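Local coordinates for hypothetical protein (PDB 4EPS), which is a putative subunit of the fimbrial tip, probably part of the surface appendages that mediate bacterial adhesion and biofilm formation, at residues Q132-S137 / F153-M159; N61-F65 / Y91-S96; F88-Y92 / F109-L113; D33-V37 / K251-F255; L119-Q123 / R219-K223. One frame throughout, in Å; residues are numbered along the deposited sequence.

Interaction 1 of 5, residues Q132-S137 / F153-M159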
# COMPACT_ATOMS: atom_id res chain seq x y z
N GLN A 132 24.19 -40.35 5.74
CA GLN A 132 25.53 -39.77 5.85
C GLN A 132 25.75 -38.93 7.12
O GLN A 132 26.88 -38.47 7.36
CB GLN A 132 25.77 -38.90 4.60
CG GLN A 132 25.62 -39.71 3.30
CD GLN A 132 26.29 -39.04 2.15
OE1 GLN A 132 27.51 -39.02 2.07
NE2 GLN A 132 25.52 -38.56 1.21
N ASP A 133 24.68 -38.72 7.90
CA ASP A 133 24.70 -37.86 9.09
C ASP A 133 25.18 -38.65 10.30
O ASP A 133 24.39 -39.04 11.17
CB ASP A 133 23.32 -37.23 9.31
CG ASP A 133 23.34 -36.07 10.30
OD1 ASP A 133 24.46 -35.67 10.74
OD2 ASP A 133 22.25 -35.53 10.62
N LEU A 134 26.49 -38.85 10.38
CA LEU A 134 27.09 -39.64 11.47
C LEU A 134 26.96 -38.92 12.83
O LEU A 134 27.34 -37.75 12.97
CB LEU A 134 28.57 -39.94 11.14
CG LEU A 134 29.36 -40.67 12.24
CD1 LEU A 134 28.84 -42.11 12.46
CD2 LEU A 134 30.86 -40.75 11.88
N MSE A 135 26.43 -39.66 13.82
CA MSE A 135 26.24 -39.18 15.19
C MSE A 135 26.73 -40.20 16.17
O MSE A 135 26.46 -41.39 15.98
CB MSE A 135 24.76 -38.90 15.49
CG MSE A 135 24.17 -37.78 14.69
SE MSE A 135 22.30 -37.71 15.22
CE MSE A 135 21.55 -37.77 13.47
N THR A 136 27.44 -39.78 17.22
CA THR A 136 27.96 -40.74 18.20
C THR A 136 27.77 -40.26 19.62
O THR A 136 27.66 -39.06 19.87
CB THR A 136 29.47 -40.96 17.95
OG1 THR A 136 30.15 -39.70 18.12
CG2 THR A 136 29.79 -41.57 16.57
N SER A 137 27.83 -41.19 20.57
CA SER A 137 27.80 -40.89 22.00
C SER A 137 29.18 -41.10 22.61
O SER A 137 30.02 -41.79 22.04
CB SER A 137 26.79 -41.80 22.72
OG SER A 137 27.38 -43.04 23.07
N PHE A 153 21.10 -41.95 25.85
CA PHE A 153 22.26 -41.45 25.12
C PHE A 153 22.09 -40.04 24.64
O PHE A 153 21.01 -39.64 24.18
CB PHE A 153 22.53 -42.34 23.90
CG PHE A 153 22.94 -43.75 24.23
CD1 PHE A 153 24.25 -44.04 24.62
CD2 PHE A 153 22.01 -44.79 24.21
CE1 PHE A 153 24.62 -45.34 24.94
CE2 PHE A 153 22.40 -46.10 24.54
CZ PHE A 153 23.69 -46.35 24.92
N GLN A 154 23.19 -39.29 24.69
CA GLN A 154 23.30 -37.96 24.08
C GLN A 154 24.18 -38.15 22.83
O GLN A 154 25.33 -38.56 22.99
CB GLN A 154 23.96 -36.94 25.06
CG GLN A 154 23.16 -36.67 26.34
CD GLN A 154 21.91 -35.89 26.08
OE1 GLN A 154 21.83 -35.08 25.16
NE2 GLN A 154 20.86 -36.20 26.79
N LEU A 155 23.65 -37.90 21.63
CA LEU A 155 24.42 -38.05 20.38
C LEU A 155 24.89 -36.72 19.87
O LEU A 155 24.12 -35.75 19.92
CB LEU A 155 23.60 -38.73 19.27
CG LEU A 155 23.00 -40.11 19.54
CD1 LEU A 155 22.36 -40.64 18.26
CD2 LEU A 155 24.06 -41.12 20.04
N THR A 156 26.13 -36.66 19.36
CA THR A 156 26.67 -35.43 18.76
C THR A 156 27.00 -35.75 17.29
O THR A 156 27.46 -36.85 16.99
CB THR A 156 27.86 -34.93 19.61
OG1 THR A 156 27.44 -34.84 20.97
CG2 THR A 156 28.36 -33.57 19.17
N HIS A 157 26.77 -34.79 16.39
CA HIS A 157 27.05 -34.92 14.95
C HIS A 157 28.55 -34.81 14.74
O HIS A 157 29.20 -33.89 15.28
CB HIS A 157 26.29 -33.85 14.16
CG HIS A 157 24.80 -34.01 14.21
ND1 HIS A 157 24.10 -34.55 13.16
CD2 HIS A 157 23.93 -33.69 15.20
CE1 HIS A 157 22.82 -34.51 13.51
NE2 HIS A 157 22.67 -34.01 14.74
N ARG A 158 29.12 -35.75 13.96
CA ARG A 158 30.56 -35.78 13.71
C ARG A 158 30.96 -34.95 12.48
O ARG A 158 32.12 -34.58 12.35
CB ARG A 158 31.04 -37.23 13.57
CG ARG A 158 30.83 -38.05 14.86
CD ARG A 158 31.49 -37.43 16.08
NE ARG A 158 32.94 -37.58 16.03
CZ ARG A 158 33.63 -38.50 16.70
NH1 ARG A 158 33.00 -39.34 17.51
NH2 ARG A 158 34.95 -38.57 16.57
N MSE A 159 30.01 -34.67 11.58
CA MSE A 159 30.32 -33.88 10.39
C MSE A 159 30.07 -32.41 10.68
O MSE A 159 29.57 -32.05 11.75
CB MSE A 159 29.45 -34.35 9.18
CG MSE A 159 29.70 -35.82 8.77
SE MSE A 159 31.58 -36.12 8.26
CE MSE A 159 32.19 -37.19 9.82
O HOH W 1 27.19 -35.68 11.26
O HOH W 2 28.59 -37.25 22.24

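Interaction 2 of 5, residues N61-F65 / Y91-S96. With GOL (glycerol), chain B.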
# COMPACT_ATOMS: atom_id res chain seq x y z
N ASN A 61 27.63 -56.08 20.98
CA ASN A 61 28.67 -55.69 20.05
C ASN A 61 28.02 -55.29 18.75
O ASN A 61 27.62 -56.16 17.97
CB ASN A 61 29.67 -56.86 19.87
CG ASN A 61 30.93 -56.52 19.10
OD1 ASN A 61 31.02 -55.50 18.42
ND2 ASN A 61 31.93 -57.36 19.21
N ASN A 62 27.83 -53.96 18.55
CA ASN A 62 27.16 -53.42 17.37
C ASN A 62 25.73 -53.97 17.28
O ASN A 62 25.28 -54.41 16.23
CB ASN A 62 27.94 -53.68 16.06
CG ASN A 62 27.46 -52.83 14.94
OD1 ASN A 62 26.99 -51.71 15.16
ND2 ASN A 62 27.49 -53.35 13.71
N MSE A 63 25.02 -53.95 18.41
CA MSE A 63 23.65 -54.46 18.46
C MSE A 63 22.69 -53.42 17.86
O MSE A 63 22.69 -52.27 18.31
CB MSE A 63 23.28 -54.81 19.89
CG MSE A 63 21.95 -55.52 20.02
SE MSE A 63 21.52 -55.85 21.91
CE MSE A 63 22.95 -56.56 22.42
N PRO A 64 21.88 -53.80 16.85
CA PRO A 64 21.00 -52.81 16.22
C PRO A 64 19.67 -52.59 16.95
O PRO A 64 19.05 -53.54 17.43
CB PRO A 64 20.73 -53.41 14.83
CG PRO A 64 20.84 -54.92 15.03
CD PRO A 64 21.81 -55.13 16.18
N PHE A 65 19.24 -51.33 16.97
CA PHE A 65 17.94 -50.93 17.51
C PHE A 65 17.27 -50.06 16.48
O PHE A 65 17.93 -49.20 15.91
CB PHE A 65 18.07 -50.21 18.86
CG PHE A 65 18.43 -51.16 19.97
CD1 PHE A 65 19.76 -51.46 20.24
CD2 PHE A 65 17.44 -51.82 20.68
CE1 PHE A 65 20.09 -52.38 21.24
CE2 PHE A 65 17.78 -52.75 21.67
CZ PHE A 65 19.10 -53.01 21.95
N TYR A 91 25.75 -45.20 18.33
CA TYR A 91 26.00 -44.38 17.14
C TYR A 91 24.87 -44.54 16.16
O TYR A 91 24.16 -45.55 16.15
CB TYR A 91 27.36 -44.72 16.45
CG TYR A 91 27.30 -46.03 15.68
CD1 TYR A 91 27.30 -47.25 16.34
CD2 TYR A 91 27.12 -46.03 14.30
CE1 TYR A 91 27.18 -48.45 15.64
CE2 TYR A 91 26.95 -47.23 13.60
CZ TYR A 91 27.00 -48.44 14.27
OH TYR A 91 26.82 -49.62 13.60
N TYR A 92 24.75 -43.54 15.30
CA TYR A 92 23.79 -43.48 14.21
C TYR A 92 24.53 -43.02 12.94
O TYR A 92 25.31 -42.08 13.05
CB TYR A 92 22.69 -42.45 14.57
CG TYR A 92 21.75 -42.19 13.41
CD1 TYR A 92 22.05 -41.22 12.45
CD2 TYR A 92 20.61 -42.97 13.22
CE1 TYR A 92 21.25 -41.05 11.33
CE2 TYR A 92 19.78 -42.78 12.12
CZ TYR A 92 20.11 -41.82 11.17
OH TYR A 92 19.29 -41.64 10.09
N PRO A 93 24.18 -43.50 11.73
CA PRO A 93 23.26 -44.61 11.42
C PRO A 93 23.97 -45.95 11.52
O PRO A 93 25.15 -46.05 11.15
CB PRO A 93 22.81 -44.31 9.98
CG PRO A 93 24.03 -43.62 9.35
CD PRO A 93 24.80 -42.95 10.49
N TYR A 94 23.25 -46.97 12.01
CA TYR A 94 23.76 -48.33 12.17
C TYR A 94 24.43 -48.81 10.88
O TYR A 94 23.88 -48.62 9.79
CB TYR A 94 22.59 -49.27 12.52
CG TYR A 94 22.95 -50.74 12.47
CD1 TYR A 94 23.67 -51.34 13.51
CD2 TYR A 94 22.53 -51.55 11.41
CE1 TYR A 94 24.02 -52.69 13.46
CE2 TYR A 94 22.86 -52.90 11.37
CZ TYR A 94 23.60 -53.47 12.39
OH TYR A 94 23.93 -54.80 12.34
N GLN A 95 25.60 -49.45 11.03
CA GLN A 95 26.41 -50.06 9.96
C GLN A 95 26.55 -51.54 10.30
O GLN A 95 26.91 -51.87 11.43
CB GLN A 95 27.81 -49.39 9.87
CG GLN A 95 27.81 -47.86 9.67
CD GLN A 95 27.21 -47.43 8.35
OE1 GLN A 95 27.74 -47.73 7.28
NE2 GLN A 95 26.11 -46.69 8.40
N SER A 96 26.25 -52.43 9.34
CA SER A 96 26.38 -53.89 9.49
C SER A 96 27.82 -54.29 9.81
O SER A 96 28.03 -55.22 10.59
CB SER A 96 25.94 -54.61 8.21
OG SER A 96 24.53 -54.69 8.14
C1 GOL B . 30.85 -56.10 13.86
O1 GOL B . 31.08 -55.77 12.50
C2 GOL B . 29.57 -56.89 14.00
O2 GOL B . 28.46 -56.08 13.60
C3 GOL B . 29.40 -57.36 15.43
O3 GOL B . 28.17 -58.06 15.60
O HOH W 3 25.26 -56.36 14.36

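Interaction 3 of 5, residues F88-Y92 / F109-L113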
# COMPACT_ATOMS: atom_id res chain seq x y z
N PHE A 88 28.57 -47.81 28.11
CA PHE A 88 27.75 -48.05 26.93
C PHE A 88 27.98 -46.95 25.92
O PHE A 88 28.20 -45.79 26.30
CB PHE A 88 26.23 -48.16 27.26
CG PHE A 88 25.90 -49.36 28.14
CD1 PHE A 88 25.99 -49.27 29.52
CD2 PHE A 88 25.52 -50.57 27.57
CE1 PHE A 88 25.69 -50.38 30.32
CE2 PHE A 88 25.18 -51.66 28.37
CZ PHE A 88 25.28 -51.56 29.75
N TYR A 89 27.93 -47.31 24.63
CA TYR A 89 28.15 -46.37 23.52
C TYR A 89 27.12 -46.58 22.45
O TYR A 89 26.78 -47.74 22.17
CB TYR A 89 29.54 -46.58 22.88
CG TYR A 89 30.70 -46.37 23.81
CD1 TYR A 89 31.19 -47.41 24.59
CD2 TYR A 89 31.34 -45.14 23.88
CE1 TYR A 89 32.28 -47.22 25.45
CE2 TYR A 89 32.44 -44.94 24.73
CZ TYR A 89 32.90 -45.99 25.50
OH TYR A 89 33.98 -45.81 26.32
N ALA A 90 26.66 -45.51 21.82
CA ALA A 90 25.72 -45.68 20.70
C ALA A 90 26.11 -44.78 19.54
O ALA A 90 26.72 -43.73 19.74
CB ALA A 90 24.29 -45.39 21.13
N TYR A 91 25.75 -45.20 18.33
CA TYR A 91 26.00 -44.38 17.14
C TYR A 91 24.87 -44.54 16.16
O TYR A 91 24.16 -45.55 16.15
CB TYR A 91 27.36 -44.72 16.45
CG TYR A 91 27.30 -46.03 15.68
CD1 TYR A 91 27.30 -47.25 16.34
CD2 TYR A 91 27.12 -46.03 14.30
CE1 TYR A 91 27.18 -48.45 15.64
CE2 TYR A 91 26.95 -47.23 13.60
CZ TYR A 91 27.00 -48.44 14.27
OH TYR A 91 26.82 -49.62 13.60
N TYR A 92 24.75 -43.54 15.30
CA TYR A 92 23.79 -43.48 14.21
C TYR A 92 24.53 -43.02 12.94
O TYR A 92 25.31 -42.08 13.05
CB TYR A 92 22.69 -42.45 14.57
CG TYR A 92 21.75 -42.19 13.41
CD1 TYR A 92 22.05 -41.22 12.45
CD2 TYR A 92 20.61 -42.97 13.22
CE1 TYR A 92 21.25 -41.05 11.33
CE2 TYR A 92 19.78 -42.78 12.12
CZ TYR A 92 20.11 -41.82 11.17
OH TYR A 92 19.29 -41.64 10.09
N PHE A 109 36.02 -43.50 21.54
CA PHE A 109 35.65 -44.85 21.10
C PHE A 109 35.31 -44.93 19.60
O PHE A 109 35.56 -45.97 19.00
CB PHE A 109 34.47 -45.37 21.92
CG PHE A 109 34.05 -46.80 21.66
CD1 PHE A 109 34.79 -47.87 22.18
CD2 PHE A 109 32.88 -47.08 20.96
CE1 PHE A 109 34.38 -49.19 21.97
CE2 PHE A 109 32.45 -48.40 20.78
CZ PHE A 109 33.20 -49.45 21.29
N PHE A 110 34.70 -43.88 19.01
CA PHE A 110 34.32 -43.95 17.60
C PHE A 110 35.28 -43.15 16.67
O PHE A 110 34.91 -42.87 15.52
CB PHE A 110 32.87 -43.47 17.42
CG PHE A 110 31.82 -44.37 18.04
CD1 PHE A 110 31.51 -45.60 17.48
CD2 PHE A 110 31.10 -43.94 19.15
CE1 PHE A 110 30.50 -46.41 18.03
CE2 PHE A 110 30.10 -44.75 19.71
CZ PHE A 110 29.79 -45.97 19.13
N ALA A 111 36.49 -42.82 17.14
CA ALA A 111 37.48 -42.09 16.33
C ALA A 111 37.71 -42.75 14.93
O ALA A 111 37.63 -42.01 13.94
CB ALA A 111 38.81 -41.96 17.07
N PRO A 112 37.89 -44.10 14.79
CA PRO A 112 38.10 -44.67 13.43
C PRO A 112 36.86 -44.61 12.54
O PRO A 112 36.98 -44.45 11.33
CB PRO A 112 38.49 -46.13 13.71
CG PRO A 112 38.94 -46.14 15.16
CD PRO A 112 38.03 -45.16 15.82
N LEU A 113 35.66 -44.74 13.12
CA LEU A 113 34.41 -44.64 12.35
C LEU A 113 34.32 -43.24 11.73
O LEU A 113 34.08 -43.12 10.53
CB LEU A 113 33.21 -44.91 13.27
CG LEU A 113 31.80 -44.78 12.68
CD1 LEU A 113 31.56 -45.80 11.53
CD2 LEU A 113 30.75 -44.90 13.79

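Interaction 4 of 5, residues D33-V37 / K251-F255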
# COMPACT_ATOMS: atom_id res chain seq x y z
N ASP A 33 20.74 -20.34 19.66
CA ASP A 33 19.48 -21.07 19.56
C ASP A 33 19.69 -22.60 19.73
O ASP A 33 20.80 -23.05 20.08
CB ASP A 33 18.75 -20.76 18.22
CG ASP A 33 19.45 -21.25 16.96
OD1 ASP A 33 20.51 -20.69 16.60
OD2 ASP A 33 18.90 -22.16 16.30
N THR A 34 18.63 -23.39 19.48
CA THR A 34 18.58 -24.85 19.57
C THR A 34 19.48 -25.50 18.49
O THR A 34 20.05 -26.57 18.72
CB THR A 34 17.11 -25.32 19.41
OG1 THR A 34 16.23 -24.42 20.09
CG2 THR A 34 16.87 -26.73 19.90
N GLY A 35 19.58 -24.86 17.33
CA GLY A 35 20.32 -25.38 16.20
C GLY A 35 19.49 -26.43 15.48
O GLY A 35 18.27 -26.42 15.59
N PHE A 36 20.14 -27.34 14.74
CA PHE A 36 19.44 -28.38 13.99
C PHE A 36 19.45 -29.64 14.79
O PHE A 36 20.49 -30.30 14.92
CB PHE A 36 20.08 -28.61 12.61
CG PHE A 36 20.00 -27.42 11.71
CD1 PHE A 36 18.89 -27.21 10.89
CD2 PHE A 36 21.03 -26.47 11.69
CE1 PHE A 36 18.81 -26.07 10.06
CE2 PHE A 36 20.96 -25.35 10.84
CZ PHE A 36 19.85 -25.15 10.05
N VAL A 37 18.28 -29.98 15.34
CA VAL A 37 18.10 -31.14 16.20
C VAL A 37 17.33 -32.19 15.44
O VAL A 37 16.22 -31.94 14.96
CB VAL A 37 17.40 -30.78 17.54
CG1 VAL A 37 17.11 -32.03 18.37
CG2 VAL A 37 18.22 -29.79 18.35
N LYS A 251 28.98 -28.41 14.11
CA LYS A 251 28.55 -27.02 14.00
C LYS A 251 28.20 -26.68 12.57
O LYS A 251 28.61 -27.38 11.65
CB LYS A 251 29.66 -26.06 14.52
CG LYS A 251 29.99 -26.32 16.00
CD LYS A 251 30.72 -25.16 16.62
CE LYS A 251 30.94 -25.38 18.10
NZ LYS A 251 31.48 -24.16 18.76
N TYR A 252 27.40 -25.63 12.39
CA TYR A 252 27.04 -25.19 11.05
C TYR A 252 27.48 -23.75 10.78
O TYR A 252 27.59 -22.92 11.70
CB TYR A 252 25.51 -25.31 10.80
CG TYR A 252 24.64 -24.30 11.52
CD1 TYR A 252 24.41 -23.04 10.97
CD2 TYR A 252 23.99 -24.63 12.70
CE1 TYR A 252 23.59 -22.11 11.62
CE2 TYR A 252 23.13 -23.73 13.33
CZ TYR A 252 22.95 -22.46 12.80
OH TYR A 252 22.12 -21.58 13.43
N LYS A 253 27.65 -23.45 9.51
CA LYS A 253 27.95 -22.11 9.03
C LYS A 253 26.82 -21.77 8.07
O LYS A 253 26.62 -22.49 7.09
CB LYS A 253 29.33 -22.06 8.35
CG LYS A 253 29.59 -20.78 7.53
CD LYS A 253 29.54 -19.48 8.31
CE LYS A 253 29.54 -18.32 7.34
NZ LYS A 253 29.32 -17.01 8.01
N ARG A 254 26.09 -20.68 8.36
CA ARG A 254 25.01 -20.24 7.49
C ARG A 254 25.48 -19.09 6.61
O ARG A 254 25.94 -18.07 7.11
CB ARG A 254 23.75 -19.84 8.29
CG ARG A 254 22.60 -19.38 7.39
CD ARG A 254 21.36 -18.98 8.18
NE ARG A 254 20.41 -20.09 8.34
CZ ARG A 254 20.10 -20.67 9.50
NH1 ARG A 254 20.67 -20.26 10.62
NH2 ARG A 254 19.22 -21.66 9.54
N PHE A 255 25.36 -19.27 5.30
CA PHE A 255 25.72 -18.24 4.33
C PHE A 255 24.43 -17.56 3.88
O PHE A 255 23.60 -18.22 3.24
CB PHE A 255 26.44 -18.84 3.13
CG PHE A 255 27.77 -19.47 3.44
CD1 PHE A 255 28.94 -18.71 3.42
CD2 PHE A 255 27.86 -20.83 3.75
CE1 PHE A 255 30.18 -19.30 3.68
CE2 PHE A 255 29.11 -21.42 4.01
CZ PHE A 255 30.26 -20.65 3.97

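Interaction 5 of 5, residues L119-Q123 / R219-K223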
# COMPACT_ATOMS: atom_id res chain seq x y z
N LEU A 119 31.86 -39.18 2.99
CA LEU A 119 30.76 -38.27 2.73
C LEU A 119 30.74 -37.89 1.27
O LEU A 119 31.78 -37.58 0.70
CB LEU A 119 31.03 -37.06 3.63
CG LEU A 119 29.90 -36.19 4.05
CD1 LEU A 119 28.91 -36.96 4.94
CD2 LEU A 119 30.46 -35.03 4.80
N THR A 120 29.57 -37.97 0.64
CA THR A 120 29.41 -37.58 -0.76
C THR A 120 28.61 -36.28 -0.83
O THR A 120 28.00 -35.87 0.16
CB THR A 120 28.75 -38.68 -1.59
OG1 THR A 120 27.34 -38.64 -1.36
CG2 THR A 120 29.35 -40.08 -1.34
N THR A 121 28.57 -35.67 -2.01
CA THR A 121 27.83 -34.42 -2.19
C THR A 121 26.41 -34.70 -2.72
O THR A 121 25.73 -33.75 -3.14
CB THR A 121 28.64 -33.48 -3.09
OG1 THR A 121 28.94 -34.16 -4.31
CG2 THR A 121 29.93 -32.96 -2.42
N GLU A 122 25.96 -35.97 -2.69
CA GLU A 122 24.60 -36.35 -3.12
C GLU A 122 23.72 -36.50 -1.87
O GLU A 122 23.75 -37.53 -1.19
CB GLU A 122 24.65 -37.64 -3.97
CG GLU A 122 25.16 -37.40 -5.39
CD GLU A 122 24.34 -36.40 -6.20
OE1 GLU A 122 23.10 -36.54 -6.26
OE2 GLU A 122 24.95 -35.44 -6.74
N GLN A 123 23.04 -35.40 -1.49
CA GLN A 123 22.27 -35.37 -0.24
C GLN A 123 20.87 -34.76 -0.46
O GLN A 123 20.25 -34.30 0.49
CB GLN A 123 23.05 -34.53 0.82
CG GLN A 123 24.43 -35.11 1.23
CD GLN A 123 25.23 -34.16 2.10
OE1 GLN A 123 24.66 -33.39 2.87
NE2 GLN A 123 26.56 -34.25 2.04
N ARG A 219 20.97 -27.31 2.73
CA ARG A 219 21.88 -27.86 3.75
C ARG A 219 22.76 -28.91 3.14
O ARG A 219 22.31 -29.70 2.32
CB ARG A 219 21.09 -28.42 4.96
CG ARG A 219 20.28 -27.32 5.65
CD ARG A 219 19.90 -27.63 7.08
NE ARG A 219 18.79 -28.58 7.19
CZ ARG A 219 17.50 -28.26 7.27
NH1 ARG A 219 17.13 -26.98 7.23
NH2 ARG A 219 16.58 -29.20 7.38
N LEU A 220 24.04 -28.91 3.51
CA LEU A 220 24.99 -29.86 2.97
C LEU A 220 25.98 -30.26 4.04
O LEU A 220 26.70 -29.39 4.54
CB LEU A 220 25.73 -29.24 1.77
CG LEU A 220 26.75 -30.13 1.07
CD1 LEU A 220 26.03 -31.18 0.19
CD2 LEU A 220 27.65 -29.29 0.18
N LEU A 221 26.04 -31.55 4.37
CA LEU A 221 27.05 -32.05 5.30
C LEU A 221 28.43 -32.01 4.64
O LEU A 221 28.54 -32.35 3.45
CB LEU A 221 26.74 -33.48 5.77
CG LEU A 221 25.45 -33.65 6.56
CD1 LEU A 221 24.99 -35.10 6.50
CD2 LEU A 221 25.61 -33.16 8.00
N ARG A 222 29.46 -31.58 5.40
CA ARG A 222 30.85 -31.48 4.94
C ARG A 222 31.78 -32.05 5.99
O ARG A 222 31.45 -32.06 7.17
CB ARG A 222 31.25 -30.00 4.65
CG ARG A 222 30.38 -29.28 3.56
CD ARG A 222 30.62 -29.81 2.16
NE ARG A 222 32.00 -29.62 1.70
CZ ARG A 222 32.60 -30.35 0.76
NH1 ARG A 222 31.96 -31.36 0.19
NH2 ARG A 222 33.85 -30.09 0.41
N LYS A 223 32.94 -32.55 5.56
CA LYS A 223 33.91 -33.07 6.53
C LYS A 223 34.48 -31.92 7.35
O LYS A 223 34.74 -30.85 6.80
CB LYS A 223 35.03 -33.83 5.83
CG LYS A 223 34.64 -35.24 5.42
CD LYS A 223 35.76 -35.89 4.64
CE LYS A 223 35.45 -37.32 4.29
NZ LYS A 223 36.47 -37.91 3.38
O HOH W 4 34.51 -38.49 1.45
O HOH W 5 29.74 -33.06 1.07

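Interaction 1 of 5, residues Q132-S137 / F153-M159
The beta hairpin of strands 135-145 and 148-174 pairs Thr-136 with Thr-156 as an antiparallel hydrogen-bonded pair. Thr-136 N gives to Thr-156 O at 2.9 Å, and Thr-156 N returns a bond to Thr-136 O. A further rung joins Arg-158 N to Leu-134 O, nearly straight at 172°. Met-135 and His-157 form the adjoining non-hydrogen-bonded pair. His-157 ND1 donates to the syn side of Asp-133 OD1 at 2.7 Å; the oxygen lies in the ring plane, but the donor is tilted from the carboxylate plane. The Asp-133 CG lies anti to the backbone N (chi1 -166°), which turns the carboxylate to the ring edge. His-157 NE2 is hydrogen-bonded to Asp-19 OD2, so both ring nitrogens are bound and the ring is fixed in rotation. A water links Asp-133 OD1, Leu-134 O and Met-159 N. Strand 87-92 flanks the 135-145 side of the hairpin, strand 14-19 borders 148-174, and helix 111-115 packs against Leu-134.

Interaction 2 of 5, residues N61-F65 / Y91-S96
Tyr-91 OH has two partners. It donates to Asn-62 OD1 at 2.6 Å and accepts from Gln-95 N at 2.8 Å. The second bond is almost straight (174°), so the hydroxyl ties the turn after strand 87-92 to the bulge in strand 55-67. The other end of the Asn-62 amide is used too. Asn-62 ND2 donates in its own plane to Gln-95 O at 2.8 Å, nearly along the C=O axis. With both ends bound, the amide cannot readily flip. A G1 beta bulge places Asn-62 and Met-63 together opposite Leu-48 of strand 45-52. Beyond the bulge, Pro-64 packs on Tyr-94: Pro-64 CB sits over one ring face, 3.7 Å from the Tyr-94 centroid, in a CH-pi contact. Asn-62 O lies at the edge of this ring, and a water bridges Asn-62 O and Tyr-94 OH. A glycerol, probably from the crystallisation liquor, adds a further partner, its O2 accepting from Asn-62 ND2 at 2.9 Å. The same glycerol O2 donates to Ser-96 O.

Interaction 3 of 5, residues F88-Y92 / F109-L113
Ring stacking joins Tyr-89 to Phe-109. The two rings lie face to face, their centroids 4.2 Å apart and their planes at 16°. With CG trans to its own N (chi1 -175°), Phe-109 lays its ring over Tyr-89. Phe-109 CB makes a CH-pi contact over the same ring, 3.5 Å from Tyr-89 CE2. A second CH-pi contact involves Phe-110. Tyr-91 CB stands 4.1 Å from the centroid of the Phe-110 ring, while Phe-109 CD2 lies over its opposite face. The Phe-110 ring is thus held between the two. Apolar packing fills in the rest. Phe-110 CE2 touches Tyr-89 CB at 3.7 Å, and the Tyr-91 and Phe-110 rings meet obliquely. In the first turn of the helix, Leu-113 CD2 meets Tyr-91 CD2 at 3.8 Å. Tyr-89 and Tyr-91 alternate with Ala-90, which points away from 109-113 and touches Phe-153. Aromatic side chains on one face of strand 87-92 are therefore covered by the residues leading into helix 111-115 and by its first turn, consistent with the core of a transthyretin-like fimbrillin domain.

Interaction 4 of 5, residues D33-V37 / K251-F255
An edge-to-face aromatic contact near the surface fastens the loop containing Phe-36 to Tyr-252 of strand 251-256. The loop lies between strands 23-24 and 45-52. The Phe-36 ring turns its edge to one face of Tyr-252, with centroids 5.0 Å apart and planes at 77°. Phe-36 CE2 comes to 3.6 Å from Tyr-252 CD2. Phe-36 CE2 sits over the face toward its rim, not over its centre. Tyr-252 has its CG between the backbone N and the carbonyl carbon (chi1 73°), which turns the ring toward the loop. Gly-35 CA lies at the edge of the same ring, 4.3 Å from Tyr-252 CE2. Gly-35, with a positive phi, closes an Asx turn: Gly-35 N donates to Asp-33 OD2 at 3.0 Å. Asp-33 is poorly ordered, and its OD1 is a long 3.7 Å from Tyr-252 OH. Phe-36 also packs on Leu-161 and Val-163 of strand 148-174, next to strand 251-256. Arg-254 NH2 comes within 3.6 Å of Phe-36 CZ in the modelled conformer. Two conformers exist, so this approach is doubtful; the same nitrogen is salt-bridged to Glu-217. The contact is thus mainly apolar, resting on ring packing, while the nearby charged groups have their polar partners outside the ring pair.

Interaction 5 of 5, residues L119-Q123 / R219-K223
Residues 119-123 form an irregular loop that runs alongside strand 217-222; by CA position, Leu-119 is nearest Arg-222 and Gln-123 nearest Leu-220. The CA atoms of Gln-123 and Leu-220 are 6.9 Å apart, and the loop backbone makes none of the hydrogen bonds to residues 219-223. The Gln-123 side chain does so instead. Gln-123 OE1 accepts from Leu-221 N at 2.7 Å, in the carbonyl plane and on a lone pair. Gln-123 NE2 donates to Leu-221 O at 3.1 Å. The side-chain amide thus meets both polar backbone atoms of one residue, as a neighbouring strand would. Its second N-H is used as well: Gln-123 NE2 gives to Thr-120 O at 2.9 Å, and the three bonds together fix the rotation of the amide. Leu-220 and Arg-222 direct their backbone bonds to strand 148-174, so Leu-221 is the strand residue whose backbone turns to the loop. Within the loop, Thr-120 OG1 accepts from Glu-122 N in an ST turn. Leu-119 lays its CD2 against the strand backbone, 3.5 Å from Arg-222 C. Chi1 of -155° swings the Leu-119 isobutyl group over the end of the strand. A water joins Leu-221 O to Arg-222 NH1. Another links Leu-119 O with Lys-223 NZ, which donates to it at 2.8 Å.

In the fold
All five interactions lie in the fimbrillin-like region. Interactions 2 and 3 share Tyr-91: its hydroxyl serves the first and its ring the second, with centres about 9 Å apart. Interaction 1 lies about 8 Å from interaction 3, centre to centre, and Met-135 N probably bonds to Tyr-92 O at 2.8 Å. Interaction 1 meets interaction 5 through Gln-132 OE1, probably bonded to Thr-120 N at 2.7 Å. Interactions 4 and 5 touch where Phe-36 CE1 packs on Arg-219 NH1. Along the chain, interactions 1, 2, 3 and 5 are nested inside the loop closed by interaction 4. Glycerols bind at interactions 1, 2 and 5, probably from the crystallisation liquor.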